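Local coordinates for protein YghZ aldo-keto reductase (Escherichia coli, PDB 3N6Q) that probably reduces aldehydes and ketones with NADPH, as a TIM-barrel member of the aldo-keto reductase family, at residues G111-L120 / E148-A156; Y170-V179 / S206-V217. All coordinates share one frame; numbering follows the deposited sequence.

In the fold
Both contacts belong to the outer helical layer of the TIM barrel, with contact 1 complete along the chain before contact 2 begins and their centres about 20 Å apart. Contact 1 joins helix 113-127 to helix 146-158, the helices on either side of strand 132-137 in sequence; contact 2 joins helix 172-183 to the short helix 208-214, with strand 191-193 between them. Helices 146-158 and 172-183 are themselves in touch, Ala150 and Leu153 resting on Met178, which makes the two contacts parts of one row of helices around the parallel strands. Contact 1 also borders a second subunit, whereas no other chain of the assembly touches contact 2.

Contact 1: G111-L120 / E148-A156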
ATOM      1  N   GLY B 111      -7.486  10.670  20.256  1.00 17.39           N
ATOM      2  CA  GLY B 111      -7.596  10.635  18.788  1.00 15.93           C
ATOM      3  C   GLY B 111      -6.281  10.421  18.050  1.00 14.05           C
ATOM      4  O   GLY B 111      -6.174  10.655  16.842  1.00 12.95           O
ATOM      5  N   SER B 112      -5.255  10.015  18.779  1.00 15.29           N
ATOM      6  CA  SER B 112      -3.863  10.011  18.188  1.00 14.37           C
ATOM      7  C   SER B 112      -3.752   8.880  17.142  1.00 11.70           C
ATOM      8  O   SER B 112      -4.495   7.883  17.210  1.00 10.93           O
ATOM      9  CB  SER B 112      -2.823   9.832  19.344  1.00 15.41           C
ATOM     10  OG  SER B 112      -2.787   8.498  19.851  1.00 13.33           O
ATOM     11  N   ARG B 113      -2.807   8.987  16.215  1.00 12.10           N
ATOM     12  CA  ARG B 113      -2.573   7.900  15.274  1.00 13.55           C
ATOM     13  C   ARG B 113      -2.138   6.601  16.043  1.00 12.55           C
ATOM     14  O   ARG B 113      -2.565   5.483  15.692  1.00 11.73           O
ATOM     15  CB  ARG B 113      -1.478   8.354  14.310  1.00 12.70           C
ATOM     16  CG  ARG B 113      -1.180   7.317  13.222  1.00 12.19           C
ATOM     17  CD  ARG B 113      -0.016   7.923  12.377  1.00 12.30           C
ATOM     18  NE  ARG B 113       0.346   7.022  11.286  1.00 14.07           N
ATOM     19  CZ  ARG B 113      -0.311   7.000  10.146  1.00 17.45           C
ATOM     20  NH1 ARG B 113      -1.312   7.884   9.982  1.00 11.98           N
ATOM     21  NH2 ARG B 113       0.067   6.179   9.158  1.00 17.08           N
ATOM     22  N   LYS B 114      -1.293   6.769  17.066  1.00 13.09           N
ATOM     23  CA  LYS B 114      -0.863   5.657  17.943  1.00 13.61           C
ATOM     24  C   LYS B 114      -2.068   4.874  18.511  1.00 12.85           C
ATOM     25  O   LYS B 114      -2.216   3.646  18.317  1.00 13.26           O
ATOM     26  CB  LYS B 114      -0.003   6.225  19.105  1.00 11.22           C
ATOM     27  CG  LYS B 114       0.268   5.209  20.237  1.00 14.41           C
ATOM     28  CD  LYS B 114       1.125   3.997  19.771  1.00 13.72           C
ATOM     29  CE  LYS B 114       1.437   3.101  21.071  1.00 16.37           C
ATOM     30  NZ  LYS B 114       2.467   2.011  20.788  1.00 13.18           N
ATOM     31  N   TYR B 115      -2.998   5.601  19.138  1.00 11.97           N
ATOM     32  CA  TYR B 115      -4.115   4.935  19.756  1.00 11.92           C
ATOM     33  C   TYR B 115      -5.066   4.327  18.761  1.00 13.98           C
ATOM     34  O   TYR B 115      -5.441   3.150  18.894  1.00 12.62           O
ATOM     35  CB  TYR B 115      -4.845   5.889  20.701  1.00 13.49           C
ATOM     36  CG  TYR B 115      -6.170   5.409  21.224  1.00 12.97           C
ATOM     37  CD1 TYR B 115      -6.315   4.170  21.855  1.00 11.99           C
ATOM     38  CD2 TYR B 115      -7.282   6.271  21.193  1.00 14.47           C
ATOM     39  CE1 TYR B 115      -7.586   3.765  22.336  1.00 10.98           C
ATOM     40  CE2 TYR B 115      -8.530   5.886  21.666  1.00 14.96           C
ATOM     41  CZ  TYR B 115      -8.667   4.631  22.246  1.00 14.85           C
ATOM     42  OH  TYR B 115      -9.897   4.210  22.720  1.00 14.43           O
ATOM     43  N   LEU B 116      -5.402   5.091  17.722  1.00 14.57           N
ATOM     44  CA  LEU B 116      -6.396   4.609  16.763  1.00 14.15           C
ATOM     45  C   LEU B 116      -5.857   3.361  16.046  1.00 13.53           C
ATOM     46  O   LEU B 116      -6.581   2.387  15.878  1.00 11.91           O
ATOM     47  CB  LEU B 116      -6.768   5.693  15.750  1.00 14.19           C
ATOM     48  CG  LEU B 116      -8.091   6.382  16.055  1.00 17.45           C
ATOM     49  CD1 LEU B 116      -8.086   6.938  17.445  1.00 18.13           C
ATOM     50  CD2 LEU B 116      -8.306   7.549  14.984  1.00 18.58           C
ATOM     51  N   LEU B 117      -4.611   3.394  15.596  1.00 11.11           N
ATOM     52  CA  LEU B 117      -4.159   2.289  14.780  1.00 13.64           C
ATOM     53  C   LEU B 117      -3.820   1.074  15.665  1.00 13.96           C
ATOM     54  O   LEU B 117      -4.106  -0.069  15.274  1.00 13.23           O
ATOM     55  CB  LEU B 117      -2.944   2.677  13.904  1.00 11.84           C
ATOM     56  CG  LEU B 117      -3.323   3.720  12.821  1.00 15.39           C
ATOM     57  CD1 LEU B 117      -2.080   4.054  11.923  1.00 12.87           C
ATOM     58  CD2 LEU B 117      -4.546   3.260  11.953  1.00 14.64           C
ATOM     59  N   ALA B 118      -3.242   1.306  16.840  1.00 13.50           N
ATOM     60  CA  ALA B 118      -2.997   0.160  17.767  1.00 12.79           C
ATOM     61  C   ALA B 118      -4.345  -0.436  18.149  1.00 12.64           C
ATOM     62  O   ALA B 118      -4.465  -1.676  18.289  1.00 11.73           O
ATOM     63  CB  ALA B 118      -2.253   0.625  19.074  1.00 12.43           C
ATOM     64  N   SER B 119      -5.333   0.432  18.413  1.00 12.64           N
ATOM     65  CA  SER B 119      -6.619  -0.065  18.905  1.00 12.60           C
ATOM     66  C   SER B 119      -7.319  -0.902  17.806  1.00 10.90           C
ATOM     67  O   SER B 119      -7.921  -1.978  18.111  1.00 13.15           O
ATOM     68  CB  SER B 119      -7.556   1.057  19.340  1.00 12.10           C
ATOM     69  OG  SER B 119      -8.722   0.452  19.858  1.00 13.03           O
ATOM     70  N   LEU B 120      -7.270  -0.408  16.565  1.00 13.98           N
ATOM     71  CA  LEU B 120      -7.951  -1.138  15.447  1.00 14.18           C
ATOM     72  C   LEU B 120      -7.276  -2.525  15.324  1.00 16.53           C
ATOM     73  O   LEU B 120      -7.949  -3.563  15.103  1.00 13.50           O
ATOM     74  CB  LEU B 120      -7.770  -0.394  14.126  1.00 11.90           C
ATOM     75  CG  LEU B 120      -8.309  -1.071  12.851  1.00 14.86           C
ATOM     76  CD1 LEU B 120      -9.796  -1.573  13.037  1.00 15.58           C
ATOM     77  CD2 LEU B 120      -8.178  -0.095  11.664  1.00 16.29           C
ATOM     78  N   GLU B 148      -4.365  14.561  11.997  1.00 14.46           N
ATOM     79  CA  GLU B 148      -3.754  13.289  12.499  1.00 14.63           C
ATOM     80  C   GLU B 148      -4.826  12.193  12.602  1.00 15.87           C
ATOM     81  O   GLU B 148      -4.627  11.070  12.153  1.00 13.42           O
ATOM     82  CB  GLU B 148      -3.080  13.521  13.852  1.00 12.38           C
ATOM     83  CG  GLU B 148      -2.462  12.155  14.412  1.00 12.42           C
ATOM     84  CD  GLU B 148      -1.561  12.357  15.636  1.00 18.03           C
ATOM     85  OE1 GLU B 148      -1.089  13.489  15.870  1.00 18.66           O
ATOM     86  OE2 GLU B 148      -1.373  11.393  16.407  1.00 16.23           O
ATOM     87  N   THR B 149      -5.957  12.511  13.242  1.00 12.28           N
ATOM     88  CA  THR B 149      -7.047  11.557  13.338  1.00 14.85           C
ATOM     89  C   THR B 149      -7.509  11.135  11.933  1.00 14.82           C
ATOM     90  O   THR B 149      -7.666   9.925  11.669  1.00 12.74           O
ATOM     91  CB  THR B 149      -8.188  12.172  14.140  1.00 14.82           C
ATOM     92  OG1 THR B 149      -7.694  12.545  15.440  1.00 17.47           O
ATOM     93  CG2 THR B 149      -9.342  11.174  14.314  1.00 17.79           C
ATOM     94  N   ALA B 150      -7.700  12.112  11.011  1.00 14.62           N
ATOM     95  CA  ALA B 150      -8.122  11.765   9.630  1.00 17.49           C
ATOM     96  C   ALA B 150      -7.157  10.872   8.918  1.00 16.62           C
ATOM     97  O   ALA B 150      -7.577  10.011   8.148  1.00 16.88           O
ATOM     98  CB  ALA B 150      -8.424  13.040   8.776  1.00 16.36           C
ATOM     99  N   SER B 151      -5.848  11.160   9.060  1.00 15.89           N
ATOM    100  CA  SER B 151      -4.788  10.378   8.416  0.50 14.41           C
ATOM    101  C   SER B 151      -4.821   8.957   8.937  1.00 16.26           C
ATOM    102  O   SER B 151      -4.625   7.998   8.179  1.00 14.78           O
ATOM    103  CB  SER B 151      -3.374  10.926   8.723  0.50 14.92           C
ATOM    104  OG  SER B 151      -2.399  10.136   8.029  0.50 10.63           O
ATOM    105  N   ALA B 152      -5.048   8.843  10.237  1.00 13.31           N
ATOM    106  CA  ALA B 152      -5.193   7.471  10.844  1.00 14.23           C
ATOM    107  C   ALA B 152      -6.371   6.691  10.205  1.00 13.55           C
ATOM    108  O   ALA B 152      -6.241   5.520   9.823  1.00 12.24           O
ATOM    109  CB  ALA B 152      -5.363   7.556  12.359  1.00 12.63           C
ATOM    110  N   LEU B 153      -7.542   7.304  10.179  1.00 13.71           N
ATOM    111  CA  LEU B 153      -8.670   6.689   9.473  1.00 14.19           C
ATOM    112  C   LEU B 153      -8.292   6.359   8.023  1.00 14.42           C
ATOM    113  O   LEU B 153      -8.638   5.254   7.553  1.00 13.77           O
ATOM    114  CB  LEU B 153      -9.910   7.628   9.501  1.00 13.30           C
ATOM    115  CG  LEU B 153     -10.397   7.938  10.891  1.00 14.56           C
ATOM    116  CD1 LEU B 153     -11.594   8.995  10.760  1.00 15.03           C
ATOM    117  CD2 LEU B 153     -10.874   6.671  11.616  1.00 13.61           C
ATOM    118  N   ALA B 154      -7.593   7.264   7.311  1.00 14.66           N
ATOM    119  CA  ALA B 154      -7.219   6.992   5.925  1.00 15.79           C
ATOM    120  C   ALA B 154      -6.304   5.779   5.803  1.00 15.59           C
ATOM    121  O   ALA B 154      -6.437   4.991   4.887  1.00 15.61           O
ATOM    122  CB  ALA B 154      -6.583   8.192   5.253  1.00 15.30           C
ATOM    123  N   HIS B 155      -5.352   5.681   6.728  1.00 14.63           N
ATOM    124  CA  HIS B 155      -4.472   4.533   6.744  1.00 16.09           C
ATOM    125  C   HIS B 155      -5.244   3.222   6.974  1.00 13.71           C
ATOM    126  O   HIS B 155      -4.941   2.202   6.344  1.00 15.03           O
ATOM    127  CB  HIS B 155      -3.393   4.734   7.818  1.00 15.26           C
ATOM    128  CG  HIS B 155      -2.346   3.659   7.799  1.00 17.21           C
ATOM    129  ND1 HIS B 155      -1.288   3.679   6.902  1.00 19.26           N
ATOM    130  CD2 HIS B 155      -2.282   2.472   8.434  1.00 19.94           C
ATOM    131  CE1 HIS B 155      -0.565   2.588   7.073  1.00 20.51           C
ATOM    132  NE2 HIS B 155      -1.121   1.862   8.027  1.00 21.18           N
ATOM    133  N   ALA B 156      -6.267   3.250   7.835  1.00 13.78           N
ATOM    134  CA  ALA B 156      -7.088   2.044   8.072  1.00 14.48           C
ATOM    135  C   ALA B 156      -7.710   1.601   6.760  1.00 13.92           C
ATOM    136  O   ALA B 156      -7.787   0.407   6.419  1.00 12.44           O
ATOM    137  CB  ALA B 156      -8.209   2.359   9.137  1.00 14.13           C
TER
HETATM  138  O   HOH W   1      -1.771   7.621   6.722  1.00 29.31           O
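Glu148 OE2 is gripped from two chains: it accepts Arg113 N at 2.8 Å, nearly straight at 168° and on its anti lone pair, and also bonds to Tyr164 OH of the second subunit. Its side chain runs extended, CG anti to the backbone N, and this carries the carboxylate across to the first turn of helix 113-127. Ser112 caps that same turn, its OG accepting Tyr115 N. Just before the cap, Gly111 O accepts Thr149 OG1 at 2.8 Å, the donor tilted from the carbonyl plane.

Arg113 then lies as a long straight knob among Glu148, Ser151, Ala152 and His155. Its NH2 sits over one face of the His155 imidazole, 3.6 Å from ND1, with the two planes 66° apart. Leu117 CD1 covers a face of the guanidinium, 3.8 Å above its centre, and meets His155 CD2 as well.

Further along, small residues let these neighbours of the TIM barrel come close, the axes of 113-120 and 148-156 being 9.2 Å apart and crossing at -25°: Leu116 CD2 packs on Ala152 CB, and Leu120 CD2 reaches Ala156 CB at 3.5 Å. A negative carboxylate at the N-terminal end of helix 113-127 would probably interact favourably with the helix dipole, while its bond to Tyr164 of the second subunit ties this helix pair to the subunit interface.

Contact 2: Y170-V179 / S206-V217; sequences YSPERTQKMV and SGLLDTLQNNGV
The Gln176 and Asn215 side chains cross at about a right angle, and Asn215 ND2 donates to Gln176 OE1 at 2.9 Å, nearly straight at 165°, yet arrives above the Gln176 carbonyl plane, 38° out of it, although the acceptor lies in Asn215's own amide plane. The pair joins two outer helices of the TIM barrel through segments 172-179 and 208-214, whose axes are 16° apart. ND2 also donates to Thr211 O one turn back, so both of its hydrogens are engaged. Gln176 reaches over because its CG is anti to the backbone N and its chain then bends at chi2. Water 3 bridges Gln176 NE2 to Asn215 OD1, and water 2 donates to OE1 while bonding to Thr211 OG1; Glu180 takes NE2 from beyond the segment. A leucine in place of Asn215 would probably leave Gln176 OE1 without its amide donor, Thr211 O without its side-chain bond and water 3 without OD1, the Gln176 amide being less firmly held on this side.

At the other end, Pro172 presses its ring onto the start of the second helix: CG lies 3.5 Å from Leu208 N, and CB lies 3.5 Å from Thr211 OG1. Ser206 OG accepts Leu208 N in an ST turn, and it bonds to Trp202 O as well. Between the ends, Thr175 CG2 touches both Thr211 CG2 and Leu212 CD2, its OG1 donating back to Ser171 O. His192 of strand 191-193 touches Thr175, Leu208 and Leu212. Helix 208-214 closes in a Schellman motif at Gly216, with Val217 N bonding to Leu212 O and Gly216 N to Gln213 O; Asn215 N is a further donor to Leu212 O, from the opposite face to Val217 N. Just past that turn, Val217 CG2 meets Val179 CG2 at 4.1 Å.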
ATOM      1  N   TYR B 170     -19.195  14.372  16.792  1.00 16.02           N
ATOM      2  CA  TYR B 170     -18.457  15.542  16.320  1.00 14.57           C
ATOM      3  C   TYR B 170     -19.494  16.613  16.058  1.00 16.28           C
ATOM      4  O   TYR B 170     -20.509  16.331  15.448  1.00 15.86           O
ATOM      5  CB  TYR B 170     -17.738  15.226  15.018  1.00 16.01           C
ATOM      6  CG  TYR B 170     -16.393  14.543  15.259  1.00 12.90           C
ATOM      7  CD1 TYR B 170     -16.339  13.297  15.908  1.00 16.90           C
ATOM      8  CD2 TYR B 170     -15.244  15.073  14.706  1.00 15.40           C
ATOM      9  CE1 TYR B 170     -15.082  12.636  16.124  1.00 14.58           C
ATOM     10  CE2 TYR B 170     -14.018  14.418  14.847  1.00 20.04           C
ATOM     11  CZ  TYR B 170     -13.956  13.201  15.528  1.00 15.36           C
ATOM     12  OH  TYR B 170     -12.703  12.625  15.637  1.00 15.97           O
ATOM     13  N   SER B 171     -19.217  17.835  16.506  1.00 18.03           N
ATOM     14  CA  SER B 171     -20.041  18.993  16.071  1.00 18.98           C
ATOM     15  C   SER B 171     -20.161  19.139  14.544  1.00 18.71           C
ATOM     16  O   SER B 171     -19.353  18.612  13.763  1.00 16.44           O
ATOM     17  CB  SER B 171     -19.450  20.276  16.666  1.00 17.95           C
ATOM     18  OG  SER B 171     -18.183  20.528  16.036  1.00 17.66           O
ATOM     19  N   PRO B 172     -21.147  19.954  14.084  1.00 17.53           N
ATOM     20  CA  PRO B 172     -21.188  20.288  12.664  1.00 18.40           C
ATOM     21  C   PRO B 172     -19.860  20.789  12.082  1.00 18.53           C
ATOM     22  O   PRO B 172     -19.456  20.353  10.990  1.00 19.32           O
ATOM     23  CB  PRO B 172     -22.319  21.362  12.561  1.00 18.58           C
ATOM     24  CG  PRO B 172     -23.150  21.187  13.800  1.00 15.59           C
ATOM     25  CD  PRO B 172     -22.219  20.609  14.885  1.00 19.23           C
ATOM     26  N   GLU B 173     -19.225  21.752  12.748  1.00 19.39           N
ATOM     27  CA  GLU B 173     -18.015  22.378  12.217  1.00 20.21           C
ATOM     28  C   GLU B 173     -16.892  21.317  12.144  1.00 18.82           C
ATOM     29  O   GLU B 173     -16.182  21.239  11.141  1.00 17.90           O
ATOM     30  CB  GLU B 173     -17.595  23.501  13.176  1.00 23.07           C
ATOM     31  CG  GLU B 173     -18.641  24.661  13.302  1.00 30.34           C
ATOM     32  CD  GLU B 173     -19.976  24.310  14.058  1.00 42.15           C
ATOM     33  OE1 GLU B 173     -20.025  23.421  14.981  1.00 24.94           O
ATOM     34  OE2 GLU B 173     -20.986  25.001  13.726  1.00 43.96           O
ATOM     35  N   ARG B 174     -16.726  20.541  13.223  1.00 19.31           N
ATOM     36  CA  ARG B 174     -15.713  19.445  13.212  1.00 17.93           C
ATOM     37  C   ARG B 174     -16.026  18.345  12.158  1.00 18.36           C
ATOM     38  O   ARG B 174     -15.126  17.864  11.447  1.00 17.78           O
ATOM     39  CB  ARG B 174     -15.530  18.857  14.587  1.00 17.57           C
ATOM     40  CG  ARG B 174     -14.783  19.809  15.530  1.00 18.60           C
ATOM     41  CD  ARG B 174     -14.656  19.240  16.942  1.00 18.58           C
ATOM     42  NE  ARG B 174     -13.857  20.114  17.820  1.00 22.39           N
ATOM     43  CZ  ARG B 174     -12.516  20.072  17.942  1.00 24.17           C
ATOM     44  NH1 ARG B 174     -11.771  19.344  17.104  1.00 25.81           N
ATOM     45  NH2 ARG B 174     -11.911  20.863  18.840  1.00 28.11           N
ATOM     46  N   THR B 175     -17.310  17.985  12.026  1.00 16.45           N
ATOM     47  CA  THR B 175     -17.749  17.089  10.953  1.00 15.80           C
ATOM     48  C   THR B 175     -17.372  17.603   9.592  1.00 16.05           C
ATOM     49  O   THR B 175     -16.790  16.903   8.741  1.00 13.67           O
ATOM     50  CB  THR B 175     -19.276  16.839  11.032  1.00 15.48           C
ATOM     51  OG1 THR B 175     -19.569  16.259  12.308  1.00 14.65           O
ATOM     52  CG2 THR B 175     -19.736  15.915   9.909  1.00 16.29           C
ATOM     53  N   GLN B 176     -17.653  18.884   9.362  1.00 17.20           N
ATOM     54  CA  GLN B 176     -17.279  19.440   8.086  1.00 17.63           C
ATOM     55  C   GLN B 176     -15.752  19.403   7.826  1.00 15.89           C
ATOM     56  O   GLN B 176     -15.319  19.098   6.701  1.00 16.72           O
ATOM     57  CB  GLN B 176     -17.828  20.879   7.955  1.00 17.86           C
ATOM     58  CG  GLN B 176     -17.354  21.595   6.685  1.00 22.46           C
ATOM     59  CD  GLN B 176     -18.116  21.117   5.501  1.00 21.30           C
ATOM     60  OE1 GLN B 176     -19.320  20.875   5.594  1.00 26.99           O
ATOM     61  NE2 GLN B 176     -17.451  21.041   4.343  1.00 26.83           N
ATOM     62  N   LYS B 177     -14.972  19.706   8.857  1.00 15.07           N
ATOM     63  CA  LYS B 177     -13.526  19.627   8.719  1.00 16.47           C
ATOM     64  C   LYS B 177     -13.103  18.172   8.385  1.00 14.86           C
ATOM     65  O   LYS B 177     -12.224  17.951   7.547  1.00 16.36           O
ATOM     66  CB  LYS B 177     -12.855  20.128  10.014  1.00 15.59           C
ATOM     67  CG  LYS B 177     -11.308  20.191   9.909  1.00 23.50           C
ATOM     68  CD  LYS B 177     -10.873  20.937   8.639  1.00 33.75           C
ATOM     69  CE  LYS B 177      -9.428  21.405   8.787  1.00 40.53           C
ATOM     70  NZ  LYS B 177      -8.937  22.104   7.561  1.00 40.46           N
ATOM     71  N   MET B 178     -13.672  17.197   9.089  1.00 17.19           N
ATOM     72  CA  MET B 178     -13.233  15.789   8.840  1.00 15.66           C
ATOM     73  C   MET B 178     -13.569  15.384   7.426  1.00 16.37           C
ATOM     74  O   MET B 178     -12.841  14.642   6.765  1.00 16.06           O
ATOM     75  CB  MET B 178     -13.882  14.800   9.832  1.00 15.86           C
ATOM     76  CG  MET B 178     -13.508  15.031  11.303  1.00 20.65           C
ATOM     77  SD  MET B 178     -11.706  14.549  11.526  1.00 24.68           S
ATOM     78  CE  MET B 178     -11.836  12.994  10.595  1.00 22.18           C
ATOM     79  N   VAL B 179     -14.721  15.855   6.918  1.00 14.63           N
ATOM     80  CA  VAL B 179     -15.080  15.544   5.541  1.00 12.42           C
ATOM     81  C   VAL B 179     -14.043  16.069   4.600  1.00 13.47           C
ATOM     82  O   VAL B 179     -13.624  15.350   3.652  1.00 16.21           O
ATOM     83  CB  VAL B 179     -16.472  16.178   5.146  1.00 15.56           C
ATOM     84  CG1 VAL B 179     -16.658  16.093   3.629  1.00 17.47           C
ATOM     85  CG2 VAL B 179     -17.568  15.462   5.895  1.00 16.31           C
ATOM     86  N   SER B 206     -28.392  22.000  16.294  1.00 20.70           N
ATOM     87  CA  SER B 206     -27.038  22.450  16.026  1.00 21.87           C
ATOM     88  C   SER B 206     -26.750  22.792  14.592  1.00 24.52           C
ATOM     89  O   SER B 206     -25.743  23.447  14.308  1.00 27.31           O
ATOM     90  CB  SER B 206     -26.008  21.383  16.424  1.00 22.45           C
ATOM     91  OG  SER B 206     -26.226  20.220  15.623  1.00 18.91           O
ATOM     92  N   GLY B 207     -27.503  22.226  13.681  1.00 23.27           N
ATOM     93  CA  GLY B 207     -27.088  22.281  12.298  1.00 25.98           C
ATOM     94  C   GLY B 207     -26.441  20.998  11.796  1.00 25.80           C
ATOM     95  O   GLY B 207     -26.073  20.906  10.610  1.00 24.65           O
ATOM     96  N   LEU B 208     -26.211  20.024  12.686  1.00 23.22           N
ATOM     97  CA  LEU B 208     -25.638  18.725  12.188  1.00 21.06           C
ATOM     98  C   LEU B 208     -26.376  18.074  11.003  1.00 19.54           C
ATOM     99  O   LEU B 208     -25.773  17.673   9.965  1.00 17.71           O
ATOM    100  CB  LEU B 208     -25.456  17.695  13.319  1.00 17.35           C
ATOM    101  CG  LEU B 208     -24.581  16.529  12.815  1.00 21.20           C
ATOM    102  CD1 LEU B 208     -23.116  16.958  12.441  1.00 22.64           C
ATOM    103  CD2 LEU B 208     -24.574  15.404  13.834  1.00 21.17           C
ATOM    104  N   LEU B 209     -27.691  18.018  11.093  1.00 22.08           N
ATOM    105  CA  LEU B 209     -28.416  17.378  10.008  1.00 23.55           C
ATOM    106  C   LEU B 209     -28.220  18.130   8.652  1.00 21.75           C
ATOM    107  O   LEU B 209     -28.108  17.485   7.633  1.00 22.77           O
ATOM    108  CB  LEU B 209     -29.906  17.112  10.365  1.00 27.74           C
ATOM    109  CG  LEU B 209     -30.208  15.901  11.312  1.00 31.76           C
ATOM    110  CD1 LEU B 209     -31.655  15.454  11.245  1.00 40.06           C
ATOM    111  CD2 LEU B 209     -29.336  14.668  11.016  1.00 35.92           C
ATOM    112  N   ASP B 210     -27.997  19.439   8.685  1.00 26.35           N
ATOM    113  CA  ASP B 210     -27.701  20.216   7.449  1.00 26.10           C
ATOM    114  C   ASP B 210     -26.308  19.731   6.948  1.00 24.50           C
ATOM    115  O   ASP B 210     -26.118  19.504   5.767  1.00 24.08           O
ATOM    116  CB  ASP B 210     -27.563  21.759   7.731  1.00 28.60           C
ATOM    117  CG  ASP B 210     -28.870  22.438   8.232  1.00 33.85           C
ATOM    118  OD1 ASP B 210     -29.901  22.072   7.671  1.00 28.40           O
ATOM    119  OD2 ASP B 210     -28.846  23.336   9.179  1.00 35.22           O
ATOM    120  N   THR B 211     -25.314  19.715   7.842  1.00 22.64           N
ATOM    121  CA  THR B 211     -23.927  19.314   7.486  1.00 20.85           C
ATOM    122  C   THR B 211     -23.935  17.898   6.845  1.00 17.21           C
ATOM    123  O   THR B 211     -23.321  17.675   5.784  1.00 19.58           O
ATOM    124  CB  THR B 211     -23.019  19.380   8.722  1.00 22.87           C
ATOM    125  OG1 THR B 211     -23.059  20.713   9.251  1.00 24.16           O
ATOM    126  CG2 THR B 211     -21.543  19.087   8.346  1.00 21.42           C
ATOM    127  N   LEU B 212     -24.669  16.967   7.439  1.00 17.41           N
ATOM    128  CA  LEU B 212     -24.659  15.563   6.948  1.00 18.50           C
ATOM    129  C   LEU B 212     -25.285  15.500   5.554  1.00 21.12           C
ATOM    130  O   LEU B 212     -24.718  14.945   4.596  1.00 19.04           O
ATOM    131  CB  LEU B 212     -25.386  14.606   7.929  1.00 17.49           C
ATOM    132  CG  LEU B 212     -24.794  14.558   9.357  1.00 17.57           C
ATOM    133  CD1 LEU B 212     -25.488  13.441  10.136  1.00 15.06           C
ATOM    134  CD2 LEU B 212     -23.207  14.296   9.281  1.00 16.52           C
ATOM    135  N   GLN B 213     -26.434  16.159   5.393  1.00 23.10           N
ATOM    136  CA  GLN B 213     -27.046  16.198   4.061  1.00 25.05           C
ATOM    137  C   GLN B 213     -26.174  16.854   2.987  1.00 21.93           C
ATOM    138  O   GLN B 213     -26.068  16.316   1.880  1.00 23.32           O
ATOM    139  CB  GLN B 213     -28.406  16.925   4.087  1.00 27.30           C
ATOM    140  CG  GLN B 213     -29.208  16.756   2.757  1.00 33.43           C
ATOM    141  CD  GLN B 213     -30.632  17.284   2.886  1.00 44.46           C
ATOM    142  OE1 GLN B 213     -31.599  16.557   2.607  1.00 52.02           O
ATOM    143  NE2 GLN B 213     -30.772  18.497   3.440  1.00 41.68           N
ATOM    144  N   ASN B 214     -25.605  18.013   3.283  1.00 23.68           N
ATOM    145  CA  ASN B 214     -24.777  18.753   2.330  1.00 24.58           C
ATOM    146  C   ASN B 214     -23.578  17.940   1.861  1.00 25.94           C
ATOM    147  O   ASN B 214     -23.043  18.160   0.772  1.00 25.69           O
ATOM    148  CB  ASN B 214     -24.316  20.090   2.940  1.00 27.01           C
ATOM    149  CG  ASN B 214     -25.481  21.102   3.086  1.00 32.16           C
ATOM    150  OD1 ASN B 214     -26.576  20.879   2.568  1.00 33.34           O
ATOM    151  ND2 ASN B 214     -25.278  22.123   3.902  1.00 36.05           N
ATOM    152  N   ASN B 215     -23.156  16.956   2.663  1.00 22.60           N
ATOM    153  CA  ASN B 215     -21.914  16.257   2.348  1.00 21.22           C
ATOM    154  C   ASN B 215     -22.155  14.781   2.067  1.00 21.97           C
ATOM    155  O   ASN B 215     -21.208  13.987   2.017  1.00 20.23           O
ATOM    156  CB  ASN B 215     -20.950  16.367   3.535  1.00 20.49           C
ATOM    157  CG  ASN B 215     -20.334  17.712   3.634  1.00 21.30           C
ATOM    158  OD1 ASN B 215     -19.497  18.082   2.809  1.00 21.24           O
ATOM    159  ND2 ASN B 215     -20.658  18.421   4.671  1.00 19.97           N
ATOM    160  N   GLY B 216     -23.425  14.387   2.062  1.00 19.94           N
ATOM    161  CA  GLY B 216     -23.769  13.030   1.713  1.00 20.14           C
ATOM    162  C   GLY B 216     -23.342  12.010   2.773  1.00 17.15           C
ATOM    163  O   GLY B 216     -23.066  10.842   2.426  1.00 17.62           O
ATOM    164  N   VAL B 217     -23.318  12.418   4.026  1.00 16.78           N
ATOM    165  CA  VAL B 217     -22.901  11.491   5.126  1.00 16.56           C
ATOM    166  C   VAL B 217     -24.156  10.893   5.766  1.00 15.47           C
ATOM    167  O   VAL B 217     -25.149  11.619   6.053  1.00 17.06           O
ATOM    168  CB  VAL B 217     -22.112  12.314   6.174  1.00 15.22           C
ATOM    169  CG1 VAL B 217     -21.690  11.459   7.400  1.00 15.15           C
ATOM    170  CG2 VAL B 217     -20.893  13.026   5.458  1.00 12.69           C
TER
HETATM  171  O   HOH W   2     -21.074  22.305   7.322  1.00 36.99           O
HETATM  172  O   HOH W   3     -18.788  20.519   2.073  1.00 39.05           O